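Local structure of PilM (Pseudomonas aeruginosa, 3HG9) at residues L19-A30 against L57-A68. The protein is of unknown function but is probably a component of a type IV pilus system. Sequence-based numbering, arbitrary orientation.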
loop_
_atom_site.group_PDB
_atom_site.type_symbol
_atom_site.label_atom_id
_atom_site.label_comp_id
_atom_site.label_asym_id
_atom_site.label_seq_id
_atom_site.Cartn_x
_atom_site.Cartn_y
_atom_site.Cartn_z
ATOM N N LEU B 19 -12.754 10.821 -0.458
ATOM C CA LEU B 19 -11.330 10.873 -0.434
ATOM C C LEU B 19 -10.709 9.758 -1.334
ATOM O O LEU B 19 -9.901 10.043 -2.234
ATOM C CB LEU B 19 -10.850 10.750 1.011
ATOM C CG LEU B 19 -9.341 11.020 1.100
ATOM C CD1 LEU B 19 -9.071 11.774 2.416
ATOM C CD2 LEU B 19 -8.483 9.744 1.083
ATOM N N LEU B 20 -11.083 8.498 -1.103
ATOM C CA LEU B 20 -10.382 7.383 -1.802
ATOM C C LEU B 20 -10.586 7.550 -3.288
ATOM O O LEU B 20 -9.658 7.369 -4.140
ATOM C CB LEU B 20 -10.914 6.024 -1.348
ATOM C CG LEU B 20 -10.367 5.924 0.028
ATOM C CD1 LEU B 20 -10.743 4.641 0.718
ATOM C CD2 LEU B 20 -8.818 6.160 -0.031
ATOM N N LEU B 21 -11.800 7.948 -3.600
ATOM C CA LEU B 21 -12.154 8.121 -4.969
ATOM C C LEU B 21 -11.357 9.259 -5.624
ATOM O O LEU B 21 -10.961 9.154 -6.795
ATOM C CB LEU B 21 -13.625 8.407 -5.001
ATOM C CG LEU B 21 -14.228 8.612 -6.352
ATOM C CD1 LEU B 21 -15.696 8.400 -6.054
ATOM C CD2 LEU B 21 -13.928 10.026 -6.907
ATOM N N TYR B 22 -11.132 10.349 -4.889
ATOM C CA TYR B 22 -10.362 11.520 -5.440
ATOM C C TYR B 22 -8.921 11.107 -5.594
ATOM O O TYR B 22 -8.287 11.310 -6.639
ATOM C CB TYR B 22 -10.408 12.650 -4.461
ATOM C CG TYR B 22 -9.736 13.924 -4.870
ATOM C CD1 TYR B 22 -10.399 14.866 -5.636
ATOM C CD2 TYR B 22 -8.469 14.254 -4.362
ATOM C CE1 TYR B 22 -9.746 16.114 -5.997
ATOM C CE2 TYR B 22 -7.824 15.483 -4.684
ATOM C CZ TYR B 22 -8.451 16.385 -5.499
ATOM O OH TYR B 22 -7.811 17.574 -5.772
ATOM N N ARG B 23 -8.428 10.466 -4.540
ATOM C CA ARG B 23 -7.091 9.903 -4.567
ATOM C C ARG B 23 -6.792 9.142 -5.874
ATOM O O ARG B 23 -5.711 9.296 -6.503
ATOM C CB ARG B 23 -6.831 8.969 -3.355
ATOM C CG ARG B 23 -5.335 8.556 -3.306
ATOM C CD ARG B 23 -4.973 7.727 -2.134
ATOM N NE ARG B 23 -5.245 6.303 -2.362
ATOM C CZ ARG B 23 -4.855 5.324 -1.546
ATOM N NH1 ARG B 23 -4.162 5.642 -0.462
ATOM N NH2 ARG B 23 -5.168 4.026 -1.800
ATOM N N SER B 24 -7.718 8.303 -6.289
ATOM C CA SER B 24 -7.403 7.473 -7.430
ATOM C C SER B 24 -7.333 8.260 -8.707
ATOM O O SER B 24 -6.577 7.892 -9.612
ATOM C CB SER B 24 -8.424 6.356 -7.544
ATOM O OG SER B 24 -8.199 5.444 -6.530
ATOM N N ARG B 25 -8.135 9.317 -8.807
ATOM C CA ARG B 25 -8.028 10.284 -9.938
ATOM C C ARG B 25 -6.704 10.988 -10.020
ATOM O O ARG B 25 -6.228 11.255 -11.093
ATOM C CB ARG B 25 -9.108 11.338 -9.847
ATOM C CG ARG B 25 -10.460 10.737 -9.977
ATOM C CD ARG B 25 -10.557 9.942 -11.259
ATOM N NE ARG B 25 -11.935 9.521 -11.473
ATOM C CZ ARG B 25 -12.361 8.884 -12.555
ATOM N NH1 ARG B 25 -11.499 8.600 -13.533
ATOM N NH2 ARG B 25 -13.648 8.536 -12.649
ATOM N N LEU B 26 -6.127 11.345 -8.885
ATOM C CA LEU B 26 -4.706 11.725 -8.859
ATOM C C LEU B 26 -3.786 10.546 -9.211
ATOM O O LEU B 26 -2.918 10.719 -10.044
ATOM C CB LEU B 26 -4.293 12.230 -7.497
ATOM C CG LEU B 26 -4.938 13.465 -6.905
ATOM C CD1 LEU B 26 -4.511 13.469 -5.442
ATOM C CD2 LEU B 26 -4.452 14.737 -7.643
ATOM N N ALA B 27 -3.946 9.360 -8.594
ATOM C CA ALA B 27 -3.006 8.265 -8.866
ATOM C C ALA B 27 -2.794 8.265 -10.359
ATOM O O ALA B 27 -1.667 8.245 -10.823
ATOM C CB ALA B 27 -3.529 6.904 -8.425
ATOM N N GLU B 28 -3.879 8.327 -11.116
ATOM C CA GLU B 28 -3.782 7.851 -12.480
ATOM C C GLU B 28 -3.458 8.943 -13.462
ATOM O O GLU B 28 -2.823 8.700 -14.479
ATOM C CB GLU B 28 -5.031 7.083 -12.885
ATOM C CG GLU B 28 -4.962 5.560 -12.571
ATOM C CD GLU B 28 -6.313 4.897 -12.784
ATOM O OE1 GLU B 28 -6.405 3.642 -12.865
ATOM O OE2 GLU B 28 -7.313 5.651 -12.889
ATOM N N TYR B 29 -3.897 10.140 -13.164
ATOM C CA TYR B 29 -3.454 11.271 -13.879
ATOM C C TYR B 29 -1.963 11.364 -13.646
ATOM O O TYR B 29 -1.228 11.574 -14.602
ATOM C CB TYR B 29 -4.148 12.496 -13.324
ATOM C CG TYR B 29 -3.611 13.820 -13.819
ATOM C CD1 TYR B 29 -2.380 14.298 -13.369
ATOM C CD2 TYR B 29 -4.360 14.620 -14.705
ATOM C CE1 TYR B 29 -1.877 15.511 -13.809
ATOM C CE2 TYR B 29 -3.872 15.880 -15.153
ATOM C CZ TYR B 29 -2.619 16.314 -14.693
ATOM O OH TYR B 29 -2.074 17.539 -15.104
ATOM N N ALA B 30 -1.514 11.224 -12.386
ATOM C CA ALA B 30 -0.093 11.293 -12.046
ATOM C C ALA B 30 0.777 10.499 -13.033
ATOM O O ALA B 30 1.750 11.020 -13.571
ATOM C CB ALA B 30 0.153 10.814 -10.612
ATOM N N LEU B 57 -11.109 18.521 0.867
ATOM C CA LEU B 57 -10.445 17.421 0.089
ATOM C C LEU B 57 -9.424 17.973 -0.869
ATOM O O LEU B 57 -9.750 18.512 -1.963
ATOM C CB LEU B 57 -11.411 16.563 -0.745
ATOM C CG LEU B 57 -11.207 15.048 -0.786
ATOM C CD1 LEU B 57 -12.241 14.419 -1.766
ATOM C CD2 LEU B 57 -9.804 14.527 -1.005
ATOM N N GLN B 58 -8.183 17.791 -0.465
ATOM C CA GLN B 58 -7.086 18.388 -1.158
ATOM C C GLN B 58 -6.271 17.269 -1.659
ATOM O O GLN B 58 -6.324 16.211 -1.086
ATOM C CB GLN B 58 -6.311 19.277 -0.178
ATOM C CG GLN B 58 -7.038 20.632 0.092
ATOM C CD GLN B 58 -6.094 21.620 0.697
ATOM O OE1 GLN B 58 -6.159 21.879 1.921
ATOM N NE2 GLN B 58 -5.108 22.089 -0.120
ATOM N N GLY B 59 -5.538 17.486 -2.737
ATOM C CA GLY B 59 -4.647 16.478 -3.227
ATOM C C GLY B 59 -3.374 17.158 -3.637
ATOM O O GLY B 59 -3.418 18.355 -3.851
ATOM N N TYR B 60 -2.265 16.394 -3.767
ATOM C CA TYR B 60 -0.933 16.892 -4.177
ATOM C C TYR B 60 -0.204 15.767 -4.945
ATOM O O TYR B 60 -0.626 14.599 -4.948
ATOM C CB TYR B 60 -0.123 17.299 -2.921
ATOM C CG TYR B 60 1.031 18.286 -3.105
ATOM C CD1 TYR B 60 0.792 19.571 -3.612
ATOM C CD2 TYR B 60 2.350 17.967 -2.729
ATOM C CE1 TYR B 60 1.837 20.500 -3.790
ATOM C CE2 TYR B 60 3.397 18.894 -2.893
ATOM C CZ TYR B 60 3.120 20.171 -3.427
ATOM O OH TYR B 60 4.074 21.158 -3.643
ATOM N N ILE B 61 0.891 16.080 -5.597
ATOM C CA ILE B 61 1.696 15.021 -6.124
ATOM C C ILE B 61 3.053 15.516 -5.738
ATOM O O ILE B 61 3.279 16.749 -5.555
ATOM C CB ILE B 61 1.537 14.823 -7.663
ATOM C CG1 ILE B 61 0.109 14.373 -7.975
ATOM C CG2 ILE B 61 2.532 13.763 -8.226
ATOM C CD1 ILE B 61 -0.295 14.425 -9.416
ATOM N N ALA B 62 3.947 14.554 -5.576
ATOM C CA ALA B 62 5.324 14.823 -5.261
ATOM C C ALA B 62 6.058 13.496 -5.581
ATOM O O ALA B 62 5.603 12.423 -5.162
ATOM C CB ALA B 62 5.445 15.209 -3.802
ATOM N N ALA B 63 7.161 13.573 -6.345
ATOM C CA ALA B 63 7.569 12.457 -7.190
ATOM C C ALA B 63 6.318 12.164 -8.012
ATOM O O ALA B 63 5.369 12.943 -7.925
ATOM C CB ALA B 63 7.997 11.230 -6.332
ATOM N N GLY B 64 6.303 11.098 -8.823
ATOM C CA GLY B 64 5.018 10.582 -9.405
ATOM C C GLY B 64 4.072 9.830 -8.432
ATOM O O GLY B 64 3.234 9.040 -8.857
ATOM N N THR B 65 4.206 10.103 -7.133
ATOM C CA THR B 65 3.355 9.557 -6.094
ATOM C C THR B 65 2.364 10.643 -5.696
ATOM O O THR B 65 2.746 11.840 -5.628
ATOM C CB THR B 65 4.103 9.331 -4.786
ATOM O OG1 THR B 65 3.778 10.403 -3.893
ATOM C CG2 THR B 65 5.621 9.195 -4.967
ATOM N N SER B 66 1.130 10.261 -5.361
ATOM C CA SER B 66 0.176 11.295 -4.990
ATOM C C SER B 66 -0.459 11.130 -3.605
ATOM O O SER B 66 -0.564 10.045 -3.101
ATOM C CB SER B 66 -0.876 11.496 -6.084
ATOM O OG SER B 66 -1.123 10.272 -6.722
ATOM N N TYR B 67 -0.897 12.252 -3.020
ATOM C CA TYR B 67 -1.561 12.250 -1.760
ATOM C C TYR B 67 -2.917 12.945 -1.845
ATOM O O TYR B 67 -3.061 13.958 -2.533
ATOM C CB TYR B 67 -0.715 13.021 -0.802
ATOM C CG TYR B 67 0.756 12.817 -0.950
ATOM C CD1 TYR B 67 1.509 12.358 0.120
ATOM C CD2 TYR B 67 1.414 13.109 -2.127
ATOM C CE1 TYR B 67 2.915 12.189 0.033
ATOM C CE2 TYR B 67 2.795 12.927 -2.230
ATOM C CZ TYR B 67 3.546 12.477 -1.147
ATOM O OH TYR B 67 4.953 12.280 -1.247
ATOM N N ALA B 68 -3.903 12.450 -1.116
ATOM C CA ALA B 68 -5.164 13.178 -1.002
ATOM C C ALA B 68 -5.390 13.420 0.480
ATOM O O ALA B 68 -5.190 12.477 1.253
ATOM C CB ALA B 68 -6.326 12.318 -1.597
#
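Leu26 and Tyr22 rise from helix 19-30 onto one face of a beta hairpin, strands 57-62 and 65-68 joined by a tight turn at Ala63 and Gly64. The helix runs nearly antiparallel to strand 65-68, at 160° with their axes 7.7 Å apart. Leu26 CD1 lies over the backbone where the two strands pair, 3.7 Å from Gly59 CA, while Leu26 CB lies against Ser66 CB. The Tyr22 ring is brought to the hairpin by CG standing anti to the backbone N (chi1 -178°); Gly59 CA and Ala68 CB meet it at the edge, in its plane, and Leu57 CD2 lies 3.6 Å from Tyr22 CD2. Gly59 leaves the ring and Leu26 room to come close to the backbone. Near the turn, Ala30 CB packs on Ile61 CD1 at 3.8 Å. No hydrogen bond joins helix to hairpin, so the contact is essentially apolar packing. Further out, Leu45 touches Tyr22, and Ser66, Tyr67 and Ala68 pair antiparallel with a strand of the second subunit, continuing the sheet across the interface. Arg23 NH2 forms a salt bridge with Asp88 of that subunit, while the methylene Arg23 CB rests 3.8 Å from Ala68 CB.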